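PDB 2YJK: Afp from Microbacterium arborescens, which probably binds ferric iron as a Dps protein of the ferritin superfamily, a twelve-subunit assembly tied to iron uptake. Local coordinates for residues V29-A34 against D117-D122; S95-A100 against I109-S114. All blocks are in the same frame, centred on the assembly; numbering follows the deposited sequence.

Interaction 1: residues V29-A34 against D117-D122; sequences VHKMQA and DAALVD
Ala118, at the near side of helix 105-130, offers its methyl group to the aliphatic end of Lys31 on helix 15-45: Ala118 CB lies 4.0 Å from Lys31 CE, and its carbonyl oxygen sits beside Lys31 CD. One residue on, Ala119 marks the place where the two backbones come nearest, its CA 5.9 Å from the CA of Lys31. Its short side chain lets the lysine stem lie close over the helix, with Lys31 CD 3.9 Å from Ala119 CA. The methyl end of Met32 reaches the same alanine from the next position of helix 15-45, although the modelled closeness of these carbons is doubtful; deeper in the subunit, Met32 also packs on Ala69 of helix 51-78. Leu120 turns away, to helix 135-156. A turn beyond Ala118 comes Asp122, whose carboxylate takes the end of the lysine. Lys31 NZ donates to Asp122 OD2 at 2.7 Å in a salt bridge, meeting the oxygen nearly along its C-O axis. Beyond CG the lysine stem runs extended through chi2 and chi3 and then bends at chi4 (62°), which brings NZ round to that oxygen; the two side chains cross at about a right angle. Cutting the lysine back to an alanine would probably leave the Asp122 carboxylate without its cationic mate and open a gap over Ala118 and Ala119. The short helical segments run antiparallel at 160°, their axes 9.7 Å apart, with small alanines along the seam and an ion pair at its partly exposed margin. Such near-antiparallel pairing of the first and third long helices belongs to the four-helix bundle of the ferritin fold, here in its Dps form.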
# COMPACT_ATOMS: atom_id res chain seq x y z
N VAL C 29 -26.34 -20.74 -2.43
CA VAL C 29 -25.92 -19.93 -3.54
C VAL C 29 -27.09 -19.01 -3.96
O VAL C 29 -26.87 -17.79 -4.19
CB VAL C 29 -25.46 -20.77 -4.78
CG1 VAL C 29 -25.22 -19.84 -5.98
CG2 VAL C 29 -24.14 -21.54 -4.46
N HIS C 30 -28.29 -19.58 -4.09
CA HIS C 30 -29.42 -18.77 -4.60
C HIS C 30 -29.84 -17.64 -3.64
O HIS C 30 -30.12 -16.52 -4.07
CB HIS C 30 -30.68 -19.61 -4.90
CG HIS C 30 -30.57 -20.50 -6.09
ND1 HIS C 30 -31.21 -21.73 -6.15
CD2 HIS C 30 -29.92 -20.37 -7.27
CE1 HIS C 30 -30.98 -22.29 -7.33
NE2 HIS C 30 -30.17 -21.50 -8.01
N LYS C 31 -29.90 -17.94 -2.34
CA LYS C 31 -30.29 -16.91 -1.37
C LYS C 31 -29.22 -15.85 -1.16
O LYS C 31 -29.53 -14.68 -0.98
CB LYS C 31 -30.69 -17.54 -0.04
CG LYS C 31 -31.99 -18.41 -0.21
CD LYS C 31 -32.57 -18.71 1.10
CE LYS C 31 -34.11 -19.13 0.95
NZ LYS C 31 -34.21 -20.36 0.13
N MET C 32 -27.96 -16.25 -1.18
CA MET C 32 -26.88 -15.28 -1.09
C MET C 32 -26.80 -14.37 -2.30
O MET C 32 -26.51 -13.21 -2.16
CB MET C 32 -25.60 -16.01 -0.92
CG MET C 32 -25.39 -16.58 0.53
SD MET C 32 -25.65 -15.36 1.88
CE MET C 32 -27.06 -16.08 2.60
N GLN C 33 -27.04 -14.90 -3.50
CA GLN C 33 -26.96 -14.12 -4.70
C GLN C 33 -28.20 -13.20 -4.78
O GLN C 33 -28.06 -12.06 -5.27
CB GLN C 33 -26.86 -15.06 -5.93
CG GLN C 33 -26.57 -14.40 -7.26
CD GLN C 33 -25.25 -13.60 -7.24
OE1 GLN C 33 -25.27 -12.36 -7.17
NE2 GLN C 33 -24.12 -14.30 -7.28
N ALA C 34 -29.39 -13.68 -4.35
CA ALA C 34 -30.61 -12.83 -4.20
C ALA C 34 -30.37 -11.65 -3.21
O ALA C 34 -30.77 -10.52 -3.50
CB ALA C 34 -31.82 -13.66 -3.71
N ASP C 117 -32.79 -14.39 7.61
CA ASP C 117 -33.33 -15.44 8.44
C ASP C 117 -33.65 -16.63 7.57
O ASP C 117 -33.43 -17.75 7.99
CB ASP C 117 -34.62 -15.01 9.19
CG ASP C 117 -34.34 -14.14 10.46
OD1 ASP C 117 -33.18 -13.99 10.93
OD2 ASP C 117 -35.35 -13.60 11.00
N ALA C 118 -34.15 -16.39 6.35
CA ALA C 118 -34.42 -17.48 5.36
C ALA C 118 -33.09 -18.19 4.95
O ALA C 118 -33.06 -19.43 4.85
CB ALA C 118 -35.14 -16.93 4.09
N ALA C 119 -32.02 -17.41 4.74
CA ALA C 119 -30.71 -18.01 4.40
C ALA C 119 -30.19 -18.84 5.57
O ALA C 119 -29.67 -19.97 5.34
CB ALA C 119 -29.71 -16.96 4.00
N LEU C 120 -30.36 -18.34 6.79
CA LEU C 120 -29.92 -19.07 8.00
C LEU C 120 -30.54 -20.44 8.16
O LEU C 120 -29.85 -21.40 8.54
CB LEU C 120 -30.11 -18.25 9.31
CG LEU C 120 -29.13 -17.10 9.43
CD1 LEU C 120 -29.50 -16.20 10.61
CD2 LEU C 120 -27.67 -17.61 9.56
N VAL C 121 -31.84 -20.55 7.90
CA VAL C 121 -32.52 -21.83 7.90
C VAL C 121 -31.83 -22.76 6.90
O VAL C 121 -31.57 -23.90 7.22
CB VAL C 121 -34.07 -21.68 7.56
CG1 VAL C 121 -34.76 -23.07 7.10
CG2 VAL C 121 -34.81 -21.07 8.76
N ASP C 122 -31.50 -22.29 5.71
CA ASP C 122 -30.85 -23.17 4.72
C ASP C 122 -29.39 -23.46 5.10
O ASP C 122 -28.91 -24.57 4.88
CB ASP C 122 -30.96 -22.60 3.31
CG ASP C 122 -32.40 -22.74 2.70
OD1 ASP C 122 -33.18 -23.73 2.97
OD2 ASP C 122 -32.74 -21.85 1.88

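Interaction 2: residues S95-A100 against I109-S114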
# COMPACT_ATOMS: atom_id res chain seq x y z
N SER C 95 -37.35 -15.20 -2.67
CA SER C 95 -38.37 -14.13 -2.52
C SER C 95 -37.87 -13.08 -1.55
O SER C 95 -37.03 -13.38 -0.73
CB SER C 95 -39.72 -14.73 -2.04
OG SER C 95 -39.63 -15.10 -0.67
N THR C 96 -38.36 -11.85 -1.63
CA THR C 96 -37.86 -10.76 -0.79
C THR C 96 -38.97 -9.93 -0.14
O THR C 96 -40.03 -9.74 -0.72
CB THR C 96 -36.89 -9.78 -1.59
OG1 THR C 96 -36.34 -8.81 -0.70
CG2 THR C 96 -37.63 -9.05 -2.72
N ALA C 97 -38.72 -9.44 1.07
CA ALA C 97 -39.62 -8.45 1.67
C ALA C 97 -39.11 -7.01 1.39
O ALA C 97 -39.71 -6.04 1.82
CB ALA C 97 -39.71 -8.67 3.18
N VAL C 98 -37.97 -6.85 0.70
CA VAL C 98 -37.43 -5.49 0.50
C VAL C 98 -38.48 -4.73 -0.33
O VAL C 98 -38.91 -5.24 -1.34
CB VAL C 98 -36.08 -5.50 -0.23
CG1 VAL C 98 -35.72 -4.08 -0.68
CG2 VAL C 98 -34.97 -6.23 0.59
N PRO C 99 -38.90 -3.52 0.11
CA PRO C 99 -39.89 -2.80 -0.67
C PRO C 99 -39.43 -2.34 -2.05
O PRO C 99 -38.23 -2.18 -2.30
CB PRO C 99 -40.20 -1.54 0.19
CG PRO C 99 -39.84 -1.93 1.58
CD PRO C 99 -38.62 -2.84 1.39
N ALA C 100 -40.42 -2.05 -2.89
CA ALA C 100 -40.22 -1.67 -4.29
C ALA C 100 -39.57 -0.31 -4.41
O ALA C 100 -38.95 -0.04 -5.42
CB ALA C 100 -41.56 -1.66 -5.05
N ILE C 109 -34.11 -2.48 7.29
CA ILE C 109 -33.33 -3.42 8.10
C ILE C 109 -34.24 -4.62 8.36
O ILE C 109 -33.79 -5.75 8.22
CB ILE C 109 -32.95 -2.82 9.44
CG1 ILE C 109 -31.86 -1.77 9.25
CG2 ILE C 109 -32.56 -3.91 10.44
CD1 ILE C 109 -31.43 -1.22 10.56
N LYS C 110 -35.50 -4.38 8.73
CA LYS C 110 -36.44 -5.52 8.90
C LYS C 110 -36.55 -6.40 7.68
O LYS C 110 -36.54 -7.63 7.80
CB LYS C 110 -37.87 -5.10 9.34
CG LYS C 110 -37.94 -4.42 10.68
CD LYS C 110 -39.35 -3.83 10.93
CE LYS C 110 -39.52 -3.45 12.41
NZ LYS C 110 -40.49 -2.29 12.62
N ALA C 111 -36.69 -5.78 6.50
CA ALA C 111 -36.84 -6.58 5.26
C ALA C 111 -35.58 -7.47 5.07
O ALA C 111 -35.70 -8.63 4.67
CB ALA C 111 -37.03 -5.67 4.04
N ILE C 112 -34.40 -6.90 5.29
CA ILE C 112 -33.11 -7.62 5.06
C ILE C 112 -32.84 -8.72 6.14
O ILE C 112 -32.37 -9.80 5.81
CB ILE C 112 -31.88 -6.64 4.99
CG1 ILE C 112 -31.95 -5.76 3.72
CG2 ILE C 112 -30.52 -7.36 5.07
CD1 ILE C 112 -31.80 -6.53 2.45
N VAL C 113 -33.19 -8.44 7.40
CA VAL C 113 -33.16 -9.49 8.42
C VAL C 113 -34.11 -10.64 8.07
O VAL C 113 -33.75 -11.80 8.25
CB VAL C 113 -33.40 -8.94 9.87
CG1 VAL C 113 -33.48 -10.06 10.92
CG2 VAL C 113 -32.29 -7.98 10.19
N SER C 114 -35.29 -10.33 7.58
CA SER C 114 -36.17 -11.40 7.11
C SER C 114 -35.50 -12.28 6.03
O SER C 114 -35.51 -13.54 6.18
CB SER C 114 -37.49 -10.80 6.63
OG SER C 114 -38.28 -11.79 6.02
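Val98 lays its CG2 methyl beside the end of Ile112, 3.7 Å from Ile112 CD1, the two side chains lying side by side and pointing the same way. The valine torsion (chi1 167°) sets CG2 beside the backbone N and anti to the carbonyl carbon, and this is the branch that meets the helix. That methyl also approaches Ala111, whose CB is the centre of the contact: it faces the loop and sits 3.6 Å from Val98 CA and 3.5 Å from the carbonyl oxygen of Ala97. Ala97 adds its own methyl, with CB 4.1 Å from Ala111 CB, and Pro99 brings the CD edge of its ring to the same carbon at 4.2 Å. The loop therefore curves around one small helical side chain.

Thr96 helps to set this curve through an ST turn, its OG1 accepting from Val98 N at 2.9 Å in a nearly straight bond (165°). The same hydroxyl is hydrogen-bonded to Asp115, one residue beyond the helical segment, and the other carboxylate oxygen of Asp115 receives Ala97 N. Gln41 of helix 15-45 donates through NE2 to Pro99 O.

Between 95-100 and 109-114 the chemistry is thus one of methyl packing and close backbone fit, which implies that polar fixing of the loop depends at least partly on neighbours such as Asp115 and Gln41.

Local packing and long-range helix pairing meet on one helix here. Interaction 1 and interaction 2 both use helix 105-130, and their centres are about 13 Å apart. Along the chain the order is 29-34, 95-100, 109-114, 117-122, so that the short-range closure of interaction 2 falls within the much longer span bridged by interaction 1. Interaction 1 lies close to the centre of the subunit and joins two long helices of the bundle; interaction 2 lies further out and fastens the connection from helix 87-92 onto that bundle. Other residues of the segments in both interactions touch the second subunit, which places helix pairing and loop packing beside an interface of the twelve-chain assembly.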